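Local structure of Ser-thr phosphatase MSPP (Mycobacterium smegmatis, 2JFS) at residues L31-D36 / T90-V95; H130-E135 / H150-L155; A47-T52 / L75-L80; L181-D186 / V229-G234. The protein probably removes phosphate from phosphoserine and phosphothreonine of proteins, as a metal-dependent phosphatase of the PP2C family. One frame throughout, in Å; residues are numbered along the deposited sequence. Where two conformers were deposited one is given.

Interaction 1 of 4, residues L31-D36 / T90-V95; sequences LYAVAD and TTLTAV. With MN (manganese (II) ion), chain B; MN (manganese (II) ion), chain C.
Two adjacent inner strands of one of the two antiparallel sheets of the PP2C sandwich meet here, and the pairing of 31-36 with 90-95 runs straight into the metal centre. Tyr32 and Val95 form one hydrogen-bonded pair, with Val95 N to Tyr32 O at 2.8 Å; Val34 and Thr93 form the next, with Thr93 N to Val34 O at 2.9 Å. Between them, Ala33 and Ala94 are a non-hydrogen-bonded pair whose CB atoms sit 3.9 Å apart. Leu92 swings CG anti to its backbone N (chi1 180°), which carries CD1 across to within 4.2 Å of Ala33 CB. Past Val34 a side chain takes over from the backbone: Thr91 OG1 accepts from Asp36 N at 2.9 Å, and the same hydroxyl also bonds Ser113 OG. Thr91 N answers by donating to Asp36 O at 3.0 Å, coming in from above the carbonyl plane, 44° out of it. Asp36 is thus gripped on both its N and O, and its carboxylate reaches on to the ions, OD1 binding one manganese at 2.1 Å and OD2 the second at 2.2 Å. Gly37 O joins the first ion, Asp186 and Asp224 the second. A strand end that delivers a carboxylate bridging two metals, with a shared water between them, is the hallmark of the PP2C active site.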
loop_
_atom_site.group_PDB
_atom_site.type_symbol
_atom_site.label_atom_id
_atom_site.label_comp_id
_atom_site.label_asym_id
_atom_site.label_seq_id
_atom_site.Cartn_x
_atom_site.Cartn_y
_atom_site.Cartn_z
ATOM N N LEU A 31 9.469 6.740 6.859
ATOM C CA LEU A 31 8.203 6.761 6.132
ATOM C C LEU A 31 8.238 5.889 4.865
ATOM O O LEU A 31 9.129 6.059 4.009
ATOM C CB LEU A 31 7.853 8.210 5.772
ATOM C CG LEU A 31 6.552 8.333 4.982
ATOM C CD1 LEU A 31 5.315 7.888 5.787
ATOM C CD2 LEU A 31 6.399 9.752 4.480
ATOM N N TYR A 32 7.270 4.973 4.750
ATOM C CA TYR A 32 7.196 4.027 3.649
ATOM C C TYR A 32 5.773 4.028 3.148
ATOM O O TYR A 32 4.847 4.050 3.951
ATOM C CB TYR A 32 7.571 2.637 4.145
ATOM C CG TYR A 32 8.989 2.620 4.647
ATOM C CD1 TYR A 32 10.045 2.336 3.784
ATOM C CD2 TYR A 32 9.293 2.952 5.963
ATOM C CE1 TYR A 32 11.380 2.369 4.233
ATOM C CE2 TYR A 32 10.605 2.980 6.423
ATOM C CZ TYR A 32 11.642 2.684 5.548
ATOM O OH TYR A 32 12.973 2.725 5.974
ATOM N N ALA A 33 5.580 3.967 1.836
ATOM C CA ALA A 33 4.205 4.003 1.299
ATOM C C ALA A 33 4.077 3.423 -0.091
ATOM O O ALA A 33 5.077 3.379 -0.864
ATOM C CB ALA A 33 3.692 5.457 1.290
ATOM N N VAL A 34 2.879 2.938 -0.403
ATOM C CA VAL A 34 2.504 2.563 -1.752
ATOM C C VAL A 34 1.228 3.314 -2.093
ATOM O O VAL A 34 0.340 3.483 -1.233
ATOM C CB VAL A 34 2.248 1.053 -1.862
ATOM C CG1 VAL A 34 1.658 0.692 -3.213
ATOM C CG2 VAL A 34 3.559 0.297 -1.664
ATOM N N ALA A 35 1.119 3.754 -3.344
ATOM C CA ALA A 35 -0.113 4.370 -3.857
ATOM C C ALA A 35 -0.439 3.730 -5.211
ATOM O O ALA A 35 0.419 3.695 -6.086
ATOM C CB ALA A 35 0.063 5.915 -3.996
ATOM N N ASP A 36 -1.641 3.181 -5.348
ATOM C CA ASP A 36 -2.084 2.515 -6.575
ATOM C C ASP A 36 -3.101 3.399 -7.281
ATOM O O ASP A 36 -4.242 3.531 -6.847
ATOM C CB ASP A 36 -2.665 1.143 -6.222
ATOM C CG ASP A 36 -3.139 0.383 -7.436
ATOM O OD1 ASP A 36 -3.182 0.975 -8.534
ATOM O OD2 ASP A 36 -3.501 -0.795 -7.225
ATOM N N THR A 90 -6.422 7.566 -6.403
ATOM C CA THR A 90 -5.414 6.592 -5.961
ATOM C C THR A 90 -5.739 5.993 -4.596
ATOM O O THR A 90 -6.430 6.616 -3.767
ATOM C CB THR A 90 -3.987 7.254 -5.946
ATOM O OG1 THR A 90 -2.995 6.261 -5.715
ATOM C CG2 THR A 90 -3.871 8.378 -4.884
ATOM N N THR A 91 -5.228 4.799 -4.349
ATOM C CA THR A 91 -5.141 4.314 -2.972
ATOM C C THR A 91 -3.895 4.932 -2.312
ATOM O O THR A 91 -3.040 5.529 -2.986
ATOM C CB THR A 91 -4.971 2.778 -2.924
ATOM O OG1 THR A 91 -3.611 2.464 -3.341
ATOM C CG2 THR A 91 -5.969 2.106 -3.850
ATOM N N LEU A 92 -3.779 4.729 -1.005
ATOM C CA LEU A 92 -2.586 5.111 -0.255
ATOM C C LEU A 92 -2.482 4.247 0.962
ATOM O O LEU A 92 -3.448 4.191 1.745
ATOM C CB LEU A 92 -2.623 6.619 0.136
ATOM C CG LEU A 92 -1.404 7.123 0.941
ATOM C CD1 LEU A 92 -0.100 6.835 0.266
ATOM C CD2 LEU A 92 -1.503 8.615 1.241
ATOM N N THR A 93 -1.358 3.558 1.150
ATOM C CA THR A 93 -1.087 2.897 2.413
ATOM C C THR A 93 0.295 3.373 2.833
ATOM O O THR A 93 1.280 3.209 2.071
ATOM C CB THR A 93 -1.104 1.369 2.264
ATOM O OG1 THR A 93 -2.437 1.012 1.914
ATOM C CG2 THR A 93 -0.703 0.698 3.599
ATOM N N ALA A 94 0.378 3.942 4.023
ATOM C CA ALA A 94 1.651 4.465 4.524
ATOM C C ALA A 94 1.956 3.915 5.911
ATOM O O ALA A 94 1.027 3.737 6.710
ATOM C CB ALA A 94 1.643 6.001 4.532
ATOM N N VAL A 95 3.230 3.611 6.155
ATOM C CA VAL A 95 3.740 3.223 7.479
ATOM C C VAL A 95 4.785 4.248 7.919
ATOM O O VAL A 95 5.694 4.536 7.164
ATOM C CB VAL A 95 4.410 1.832 7.435
ATOM C CG1 VAL A 95 5.007 1.466 8.796
ATOM C CG2 VAL A 95 3.420 0.784 6.999
HETATM MN MN MN B . -3.804 1.052 -10.506
HETATM MN MN MN C . -3.747 -2.309 -8.815
HETATM O O HOH W 1 -4.022 1.370 -12.797
HETATM O O HOH W 2 -3.764 -1.211 -10.823
HETATM O O HOH W 3 -1.601 0.922 -10.865
HETATM O O HOH W 4 -1.530 -2.180 -8.848
#

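Interaction 2 of 4, residues H130-E135 / H150-L155; sequences HSVAGE and HPQRHL. With MN (manganese (II) ion), chain D.
The imidazole of His150 meets Ala133 CB and Val132 CG1 obliquely. On one face Pro151 CD sits 3.4 Å above the plane, shifted toward the rim, while Gln152 CA lies in plane at the edge. Gln152 N donates to His150 ND1 at 3.0 Å, 20° out of the ring plane, which ties the ring to its own turn and helps fix its rotation. His150 CB then comes within 3.7 Å of Ala133 CB.

Val132 fills the middle of the contact. A chi1 of 170° lays its CG1 against Gln152 CB, and CG2 faces Leu155 CD2 in one of the two conformers of Leu155; both neighbouring side chains cross it at a slant. The backbone of Val132 is held as well, its N donating to Leu155 O at 2.9 Å. Ser131, one residue earlier, is the N-cap of helix 132-138: OG accepts from Gly134 N, and CB rests 3.2 Å from Arg153 O.

Two overlapping type I turns, His150 to Arg153 and Gln152 to Leu155, pack against the start of this helix. The second turn also carries His154, whose CB points away from the helix and whose ND1 binds the third manganese at 2.2 Å, the metal that Asp186 OD2 also ligates. Water 5, on the same ion, donates to His154 O. Arg153 CB also points away, and NH2 at the end of its chain donates to Phe189 O.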
loop_
_atom_site.group_PDB
_atom_site.type_symbol
_atom_site.label_atom_id
_atom_site.label_comp_id
_atom_site.label_asym_id
_atom_site.label_seq_id
_atom_site.Cartn_x
_atom_site.Cartn_y
_atom_site.Cartn_z
ATOM N N HIS A 130 -10.615 -1.421 1.500
ATOM C CA HIS A 130 -11.821 -0.624 1.201
ATOM C C HIS A 130 -12.183 -0.900 -0.267
ATOM O O HIS A 130 -12.010 -0.039 -1.153
ATOM C CB HIS A 130 -11.580 0.870 1.460
ATOM C CG HIS A 130 -10.905 1.149 2.762
ATOM N ND1 HIS A 130 -11.358 0.695 3.988
ATOM C CD2 HIS A 130 -9.779 1.849 3.015
ATOM C CE1 HIS A 130 -10.522 1.112 4.940
ATOM N NE2 HIS A 130 -9.549 1.798 4.364
ATOM N N SER A 131 -12.672 -2.107 -0.497
ATOM C CA SER A 131 -13.256 -2.473 -1.781
ATOM C C SER A 131 -14.556 -3.186 -1.447
ATOM O O SER A 131 -14.754 -3.589 -0.306
ATOM C CB SER A 131 -12.357 -3.446 -2.506
ATOM O OG SER A 131 -12.196 -4.629 -1.721
ATOM N N VAL A 132 -15.407 -3.429 -2.437
ATOM C CA VAL A 132 -16.680 -4.092 -2.138
ATOM C C VAL A 132 -16.403 -5.468 -1.481
ATOM O O VAL A 132 -16.966 -5.775 -0.409
ATOM C CB VAL A 132 -17.529 -4.240 -3.417
ATOM C CG1 VAL A 132 -18.754 -5.169 -3.163
ATOM C CG2 VAL A 132 -17.988 -2.837 -3.883
ATOM N N ALA A 133 -15.506 -6.262 -2.081
ATOM C CA ALA A 133 -15.178 -7.539 -1.460
ATOM C C ALA A 133 -14.531 -7.366 -0.081
ATOM O O ALA A 133 -14.812 -8.110 0.854
ATOM C CB ALA A 133 -14.310 -8.411 -2.377
ATOM N N GLY A 134 -13.653 -6.384 0.037
ATOM C CA GLY A 134 -12.977 -6.102 1.309
ATOM C C GLY A 134 -13.951 -5.742 2.412
ATOM O O GLY A 134 -13.735 -6.097 3.582
ATOM N N GLU A 135 -15.043 -5.024 2.083
ATOM C CA GLU A 135 -16.000 -4.682 3.112
ATOM C C GLU A 135 -16.763 -5.939 3.561
ATOM O O GLU A 135 -17.114 -6.083 4.736
ATOM C CB GLU A 135 -17.015 -3.623 2.630
ATOM C CG GLU A 135 -16.433 -2.295 2.145
ATOM C CD GLU A 135 -15.700 -1.488 3.196
ATOM O OE1 GLU A 135 -15.633 -1.896 4.384
ATOM O OE2 GLU A 135 -15.165 -0.398 2.818
ATOM N N HIS A 150 -14.227 -12.704 -5.830
ATOM C CA HIS A 150 -15.459 -11.926 -5.847
ATOM C C HIS A 150 -15.452 -10.926 -7.022
ATOM O O HIS A 150 -14.457 -10.248 -7.261
ATOM C CB HIS A 150 -15.601 -11.197 -4.501
ATOM C CG HIS A 150 -16.954 -10.581 -4.298
ATOM N ND1 HIS A 150 -17.332 -9.419 -4.939
ATOM C CD2 HIS A 150 -18.029 -10.989 -3.572
ATOM C CE1 HIS A 150 -18.581 -9.129 -4.607
ATOM N NE2 HIS A 150 -19.027 -10.065 -3.781
ATOM N N PRO A 151 -16.553 -10.856 -7.788
ATOM C CA PRO A 151 -16.497 -10.057 -9.023
ATOM C C PRO A 151 -16.284 -8.573 -8.768
ATOM O O PRO A 151 -15.908 -7.864 -9.706
ATOM C CB PRO A 151 -17.862 -10.327 -9.692
ATOM C CG PRO A 151 -18.767 -10.768 -8.541
ATOM C CD PRO A 151 -17.855 -11.533 -7.608
ATOM N N GLN A 152 -16.534 -8.089 -7.537
ATOM C CA GLN A 152 -16.341 -6.671 -7.247
ATOM C C GLN A 152 -15.110 -6.433 -6.396
ATOM O O GLN A 152 -14.999 -5.399 -5.750
ATOM C CB GLN A 152 -17.592 -6.081 -6.594
ATOM C CG GLN A 152 -18.849 -6.320 -7.408
ATOM C CD GLN A 152 -20.002 -5.533 -6.846
ATOM O OE1 GLN A 152 -19.949 -4.298 -6.808
ATOM N NE2 GLN A 152 -21.038 -6.234 -6.368
ATOM N N ARG A 153 -14.180 -7.390 -6.439
ATOM C CA ARG A 153 -12.944 -7.311 -5.650
ATOM C C ARG A 153 -12.217 -5.997 -5.908
ATOM O O ARG A 153 -11.645 -5.419 -4.982
ATOM C CB ARG A 153 -12.060 -8.518 -5.990
ATOM C CG ARG A 153 -10.721 -8.556 -5.305
ATOM C CD ARG A 153 -9.967 -9.781 -5.763
ATOM N NE ARG A 153 -8.630 -9.781 -5.168
ATOM C CZ ARG A 153 -7.750 -10.776 -5.268
ATOM N NH1 ARG A 153 -8.029 -11.878 -5.972
ATOM N NH2 ARG A 153 -6.572 -10.665 -4.660
ATOM N N HIS A 154 -12.271 -5.492 -7.130
ATOM C CA HIS A 154 -11.422 -4.358 -7.519
ATOM C C HIS A 154 -12.121 -3.031 -7.440
ATOM O O HIS A 154 -11.459 -1.991 -7.688
ATOM C CB HIS A 154 -10.744 -4.604 -8.894
ATOM C CG HIS A 154 -9.718 -5.686 -8.833
ATOM N ND1 HIS A 154 -8.390 -5.431 -8.552
ATOM C CD2 HIS A 154 -9.831 -7.033 -8.941
ATOM C CE1 HIS A 154 -7.729 -6.575 -8.500
ATOM N NE2 HIS A 154 -8.576 -7.564 -8.743
ATOM N N LEU A 155 -13.420 -3.026 -7.025
ATOM C CA LEU A 155 -14.230 -1.817 -6.904
ATOM C C LEU A 155 -14.007 -1.137 -5.552
ATOM O O LEU A 155 -14.438 -1.649 -4.517
ATOM C CB LEU A 155 -15.724 -2.131 -7.094
ATOM C CG LEU A 155 -16.703 -0.959 -7.132
ATOM C CD1 LEU A 155 -16.304 0.029 -8.229
ATOM C CD2 LEU A 155 -18.129 -1.421 -7.349
HETATM MN MN MN D . -7.184 -3.577 -8.552
HETATM O O HOH W 5 -8.559 -2.419 -7.133
HETATM O O HOH W 6 -8.164 -2.953 -10.450
HETATM O O HOH W 7 -5.788 -4.917 -9.720
#

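Interaction 3 of 4, residues A47-T52 / L75-L80; sequences ATALKT and LRVFEL. With GOL (glycerol), chain H.
Thr48 and Val77 mark the tight part of this crossing, where helices 42-59 and 63-81 run roughly antiparallel, the axes of the two short segments at 143° and 8.9 Å apart at closest approach. Val77 CG2 lies 3.7 Å from Ala49 N and 3.9 Å from Thr48 CG2. In Thr48 a chi1 of -63° puts OG1 beside the backbone N and turns the CG2 methyl to the other helix, where it also meets the start of the Arg76 chain on a slanting course. Ala49 and Val77 both continue inward onto Leu160.

Toward solvent the fit is looser. Arg76 passes Thr52 OG1 at about a right angle, then bends at chi2 and chi3 so that its guanidinium leads away from the partner helix. There, in one of its two conformers, NH1 donates to O3 of a glycerol, probably from the crystallisation liquor. Thr52 OG1 turns back to donate at 2.9 Å to Thr48 O, which takes Thr52 N from the opposite face of its plane as well; Thr48 OG1, less surely placed, bonds His44 O. With the threonine hydroxyls bonded inside their own helix, the two segments meet through van der Waals contacts, mostly of methyl and methylene groups, with no polar bond between them.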
loop_
_atom_site.group_PDB
_atom_site.type_symbol
_atom_site.label_atom_id
_atom_site.label_comp_id
_atom_site.label_asym_id
_atom_site.label_seq_id
_atom_site.Cartn_x
_atom_site.Cartn_y
_atom_site.Cartn_z
ATOM N N ALA A 47 1.521 9.554 -8.071
ATOM C CA ALA A 47 2.799 10.262 -7.933
ATOM C C ALA A 47 2.577 11.514 -7.088
ATOM O O ALA A 47 3.369 11.829 -6.172
ATOM C CB ALA A 47 3.390 10.623 -9.304
ATOM N N THR A 48 1.490 12.223 -7.387
ATOM C CA THR A 48 1.186 13.480 -6.702
ATOM C C THR A 48 0.901 13.223 -5.224
ATOM O O THR A 48 1.351 13.992 -4.381
ATOM C CB THR A 48 0.034 14.248 -7.380
ATOM O OG1 THR A 48 0.454 14.590 -8.708
ATOM C CG2 THR A 48 -0.327 15.548 -6.614
ATOM N N ALA A 49 0.165 12.145 -4.914
ATOM C CA ALA A 49 -0.127 11.812 -3.514
ATOM C C ALA A 49 1.139 11.584 -2.711
ATOM O O ALA A 49 1.253 12.104 -1.613
ATOM C CB ALA A 49 -1.037 10.591 -3.421
ATOM N N LEU A 50 2.075 10.818 -3.266
ATOM C CA LEU A 50 3.283 10.465 -2.512
ATOM C C LEU A 50 4.260 11.638 -2.389
ATOM O O LEU A 50 4.876 11.800 -1.335
ATOM C CB LEU A 50 3.982 9.218 -3.075
ATOM C CG LEU A 50 3.131 7.948 -2.961
ATOM C CD1 LEU A 50 3.967 6.730 -3.286
ATOM C CD2 LEU A 50 2.474 7.794 -1.599
ATOM N N LYS A 51 4.340 12.476 -3.425
ATOM C CA LYS A 51 5.147 13.698 -3.388
ATOM C C LYS A 51 4.618 14.609 -2.274
ATOM O O LYS A 51 5.379 15.182 -1.479
ATOM C CB LYS A 51 5.103 14.363 -4.776
ATOM C CG LYS A 51 5.426 15.853 -4.887
ATOM C CD LYS A 51 5.305 16.271 -6.359
ATOM C CE LYS A 51 6.146 17.483 -6.678
ATOM N NZ LYS A 51 6.684 17.477 -8.079
ATOM N N THR A 52 3.298 14.739 -2.195
ATOM C CA THR A 52 2.661 15.564 -1.181
ATOM C C THR A 52 2.796 14.996 0.236
ATOM O O THR A 52 3.055 15.741 1.210
ATOM C CB THR A 52 1.175 15.789 -1.528
ATOM O OG1 THR A 52 1.089 16.391 -2.827
ATOM C CG2 THR A 52 0.510 16.685 -0.518
ATOM N N LEU A 75 -6.179 16.554 -0.978
ATOM C CA LEU A 75 -6.587 17.842 -1.527
ATOM C C LEU A 75 -5.811 18.218 -2.786
ATOM O O LEU A 75 -6.368 18.768 -3.730
ATOM C CB LEU A 75 -6.431 18.941 -0.487
ATOM C CG LEU A 75 -7.463 19.051 0.626
ATOM C CD1 LEU A 75 -7.265 20.399 1.279
ATOM C CD2 LEU A 75 -8.904 18.950 0.107
ATOM N N ARG A 76 -4.529 17.876 -2.800
ATOM C CA ARG A 76 -3.714 18.195 -3.951
ATOM C C ARG A 76 -4.082 17.359 -5.178
ATOM O O ARG A 76 -4.199 17.915 -6.274
ATOM C CB ARG A 76 -2.230 18.075 -3.627
ATOM C CG ARG A 76 -1.354 18.514 -4.751
ATOM C CD ARG A 76 -1.013 20.010 -4.644
ATOM N NE ARG A 76 -1.790 20.931 -5.504
ATOM C CZ ARG A 76 -1.563 21.126 -6.808
ATOM N NH1 ARG A 76 -0.629 20.407 -7.428
ATOM N NH2 ARG A 76 -2.286 22.001 -7.499
ATOM N N VAL A 77 -4.292 16.051 -5.024
ATOM C CA VAL A 77 -4.728 15.273 -6.165
ATOM C C VAL A 77 -6.098 15.722 -6.694
ATOM O O VAL A 77 -6.327 15.756 -7.909
ATOM C CB VAL A 77 -4.739 13.768 -5.796
ATOM C CG1 VAL A 77 -5.276 12.911 -6.930
ATOM C CG2 VAL A 77 -3.347 13.317 -5.432
ATOM N N PHE A 78 -7.001 16.049 -5.773
ATOM C CA PHE A 78 -8.360 16.475 -6.137
ATOM C C PHE A 78 -8.335 17.804 -6.887
ATOM O O PHE A 78 -9.086 18.005 -7.859
ATOM C CB PHE A 78 -9.257 16.558 -4.894
ATOM C CG PHE A 78 -10.696 16.936 -5.190
ATOM C CD1 PHE A 78 -11.489 16.141 -6.029
ATOM C CD2 PHE A 78 -11.255 18.062 -4.606
ATOM C CE1 PHE A 78 -12.824 16.487 -6.296
ATOM C CE2 PHE A 78 -12.588 18.414 -4.866
ATOM C CZ PHE A 78 -13.361 17.630 -5.706
ATOM N N GLU A 79 -7.479 18.724 -6.444
ATOM C CA GLU A 79 -7.429 20.039 -7.091
ATOM C C GLU A 79 -6.854 19.884 -8.502
ATOM O O GLU A 79 -7.284 20.534 -9.448
ATOM C CB GLU A 79 -6.632 21.033 -6.227
ATOM C CG GLU A 79 -7.338 21.364 -4.875
ATOM C CD GLU A 79 -6.560 22.343 -3.965
ATOM O OE1 GLU A 79 -5.341 22.163 -3.766
ATOM O OE2 GLU A 79 -7.182 23.289 -3.431
ATOM N N LEU A 80 -5.889 18.981 -8.649
ATOM C CA LEU A 80 -5.272 18.723 -9.937
ATOM C C LEU A 80 -6.178 17.953 -10.925
ATOM O O LEU A 80 -6.224 18.274 -12.115
ATOM C CB LEU A 80 -3.984 17.906 -9.710
ATOM C CG LEU A 80 -3.086 17.540 -10.901
ATOM C CD1 LEU A 80 -2.222 18.749 -11.380
ATOM C CD2 LEU A 80 -2.217 16.270 -10.544
HETATM C C1 GOL H . 1.930 17.069 -8.830
HETATM O O1 GOL H . 2.869 16.023 -8.714
HETATM C C2 GOL H . 2.520 18.381 -8.360
HETATM O O2 GOL H . 1.778 19.452 -8.936
HETATM C C3 GOL H . 2.493 18.382 -6.833
HETATM O O3 GOL H . 1.324 19.050 -6.401
#

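Interaction 4 of 4, residues L181-D186 / V229-G234; sequences LLISSD and VVIDLG. With MN (manganese (II) ion), chain D; MN (manganese (II) ion), chain C.
Leu181 and Ile183 pair with Ile231 and Val229 through four backbone hydrogen bonds, the heart of this antiparallel contact. Leu181 N reaches Ile231 O at 2.8 Å, and Ile183 N reaches Val229 O at 2.9 Å, each with its return bond. Leu182 and Val230 make the non-hydrogen-bonded pair between them.

Side chains sort onto two faces. Leu182 and Val230 share one, where a near-trans chi1 of 164° in Leu182 brings its CD1 to 3.8 Å from Val230 CG2. On the other face Leu181 CG meets Leu233 CD1 at 4.2 Å, the two side chains slanting past each other, and Ile183 CD1 approaches Ile231 CD1 at 4.4 Å.

Beyond Ile183 the pairing passes to Thr227, just before 229-234, which shares a backbone hydrogen bond with Ser185, and 181-186 runs on to the metals. In one conformer Ser184 OG donates to Ser185 O, while Ser185 OG bonds Asp23 and Thr227 N. Asp186 then spans two ions, OD1 to one manganese at 2.1 Å and OD2 to another at 2.1 Å. Asp36 and Asp224 share the first of these ions, His154 the second.

Outward, strand 180-184 is flanked by 226-233 and 115-119 in its sheet. The Leu182 and Val230 face is covered by helix 206-219 through Leu213, Val210 and Pro206, and the Ile183 face packs on Tyr32, Val34, Thr93 and Val95 of the opposing sheet, closing the hydrophobic middle of the beta sandwich.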
loop_
_atom_site.group_PDB
_atom_site.type_symbol
_atom_site.label_atom_id
_atom_site.label_comp_id
_atom_site.label_asym_id
_atom_site.label_seq_id
_atom_site.Cartn_x
_atom_site.Cartn_y
_atom_site.Cartn_z
ATOM N N LEU A 181 7.735 -5.983 7.608
ATOM C CA LEU A 181 6.495 -5.467 7.082
ATOM C C LEU A 181 6.589 -5.460 5.577
ATOM O O LEU A 181 7.653 -5.206 5.012
ATOM C CB LEU A 181 6.251 -4.032 7.557
ATOM C CG LEU A 181 6.235 -3.864 9.085
ATOM C CD1 LEU A 181 6.084 -2.379 9.445
ATOM C CD2 LEU A 181 5.094 -4.710 9.700
ATOM N N LEU A 182 5.457 -5.714 4.941
ATOM C CA LEU A 182 5.353 -5.620 3.478
ATOM C C LEU A 182 4.162 -4.751 3.137
ATOM O O LEU A 182 3.047 -5.049 3.549
ATOM C CB LEU A 182 5.118 -7.024 2.884
ATOM C CG LEU A 182 4.623 -7.086 1.437
ATOM C CD1 LEU A 182 5.715 -6.595 0.488
ATOM C CD2 LEU A 182 4.185 -8.487 1.030
ATOM N N ILE A 183 4.399 -3.676 2.389
ATOM C CA ILE A 183 3.302 -2.924 1.782
ATOM C C ILE A 183 3.250 -3.250 0.303
ATOM O O ILE A 183 4.306 -3.279 -0.343
ATOM C CB ILE A 183 3.485 -1.401 1.906
ATOM C CG1 ILE A 183 4.009 -1.005 3.295
ATOM C CG2 ILE A 183 2.172 -0.718 1.539
ATOM C CD1 ILE A 183 4.431 0.473 3.340
ATOM N N SER A 184 2.080 -3.534 -0.237
ATOM C CA SER A 184 2.036 -3.821 -1.662
ATOM C C SER A 184 0.817 -3.243 -2.325
ATOM O O SER A 184 -0.202 -2.992 -1.671
ATOM C CB SER A 184 2.085 -5.323 -1.941
ATOM O OG SER A 184 0.822 -5.912 -1.726
ATOM N N SER A 185 0.902 -3.013 -3.620
ATOM C CA SER A 185 -0.342 -2.771 -4.366
ATOM C C SER A 185 -1.069 -4.126 -4.537
ATOM O O SER A 185 -0.482 -5.222 -4.333
ATOM C CB SER A 185 -0.064 -2.116 -5.735
ATOM O OG SER A 185 0.740 -2.979 -6.549
ATOM N N ASP A 186 -2.336 -4.055 -4.952
ATOM C CA ASP A 186 -3.101 -5.275 -5.128
ATOM C C ASP A 186 -2.607 -6.166 -6.259
ATOM O O ASP A 186 -3.010 -7.312 -6.338
ATOM C CB ASP A 186 -4.593 -4.952 -5.291
ATOM C CG ASP A 186 -4.914 -4.189 -6.551
ATOM O OD1 ASP A 186 -4.021 -3.668 -7.252
ATOM O OD2 ASP A 186 -6.121 -4.139 -6.852
ATOM N N VAL A 229 7.046 -2.866 -1.016
ATOM C CA VAL A 229 7.991 -2.218 -0.122
ATOM C C VAL A 229 8.192 -3.176 1.034
ATOM O O VAL A 229 7.208 -3.557 1.689
ATOM C CB VAL A 229 7.460 -0.854 0.383
ATOM C CG1 VAL A 229 8.413 -0.260 1.455
ATOM C CG2 VAL A 229 7.180 0.114 -0.810
ATOM N N VAL A 230 9.443 -3.561 1.289
ATOM C CA VAL A 230 9.740 -4.502 2.391
ATOM C C VAL A 230 10.597 -3.812 3.448
ATOM O O VAL A 230 11.617 -3.191 3.102
ATOM C CB VAL A 230 10.447 -5.792 1.877
ATOM C CG1 VAL A 230 11.012 -6.653 3.041
ATOM C CG2 VAL A 230 9.477 -6.606 0.982
ATOM N N ILE A 231 10.189 -3.929 4.724
ATOM C CA ILE A 231 10.862 -3.227 5.822
ATOM C C ILE A 231 11.201 -4.265 6.883
ATOM O O ILE A 231 10.315 -4.930 7.421
ATOM C CB ILE A 231 9.943 -2.136 6.446
ATOM C CG1 ILE A 231 9.400 -1.188 5.374
ATOM C CG2 ILE A 231 10.682 -1.355 7.561
ATOM C CD1 ILE A 231 8.000 -0.691 5.703
ATOM N N ASP A 232 12.489 -4.405 7.177
ATOM C CA ASP A 232 12.905 -5.260 8.276
ATOM C C ASP A 232 13.127 -4.436 9.537
ATOM O O ASP A 232 13.813 -3.408 9.505
ATOM C CB ASP A 232 14.191 -6.018 7.919
ATOM C CG ASP A 232 13.926 -7.256 7.064
ATOM O OD1 ASP A 232 12.827 -7.865 7.177
ATOM O OD2 ASP A 232 14.820 -7.605 6.270
ATOM N N LEU A 233 12.555 -4.911 10.638
ATOM C CA LEU A 233 12.639 -4.199 11.918
ATOM C C LEU A 233 13.656 -4.855 12.853
ATOM O O LEU A 233 13.783 -6.082 12.878
ATOM C CB LEU A 233 11.243 -4.144 12.569
ATOM C CG LEU A 233 10.094 -3.593 11.703
ATOM C CD1 LEU A 233 8.756 -3.757 12.403
ATOM C CD2 LEU A 233 10.370 -2.124 11.419
ATOM N N GLY A 234 14.354 -4.044 13.640
ATOM C CA GLY A 234 15.338 -4.585 14.578
ATOM C C GLY A 234 15.241 -3.950 15.941
ATOM O O GLY A 234 14.523 -2.948 16.075
ATOM O OXT GLY A 234 15.880 -4.431 16.901
HETATM MN MN MN D . -7.184 -3.577 -8.552
HETATM MN MN MN C . -3.747 -2.309 -8.815
HETATM O O HOH W 2 -3.764 -1.211 -10.823
HETATM O O HOH W 4 -1.530 -2.180 -8.848
HETATM O O HOH W 6 -8.164 -2.953 -10.450
HETATM O O HOH W 5 -8.559 -2.419 -7.133
HETATM O O HOH W 7 -5.788 -4.917 -9.720
#

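How the interactions relate
Interactions 1 and 4 are the buried core, one strand pair from each sheet, and they meet face to face where Val34 CG2 packs on Ile183 CG2 at 3.6 Å. Both rely on backbone hydrogen bonds, and both send an aspartate to the same manganese. Interaction 3 lies nearer the surface, on the outer side of the first sheet: Leu50 of its helix packs on Ala33, Ala35 and Leu92, and its two helices fall within the chain between the strands of interaction 1. Interaction 2, also peripheral, joins a helix start to turns with a single backbone bond, yet shares a manganese and three waters with interaction 4.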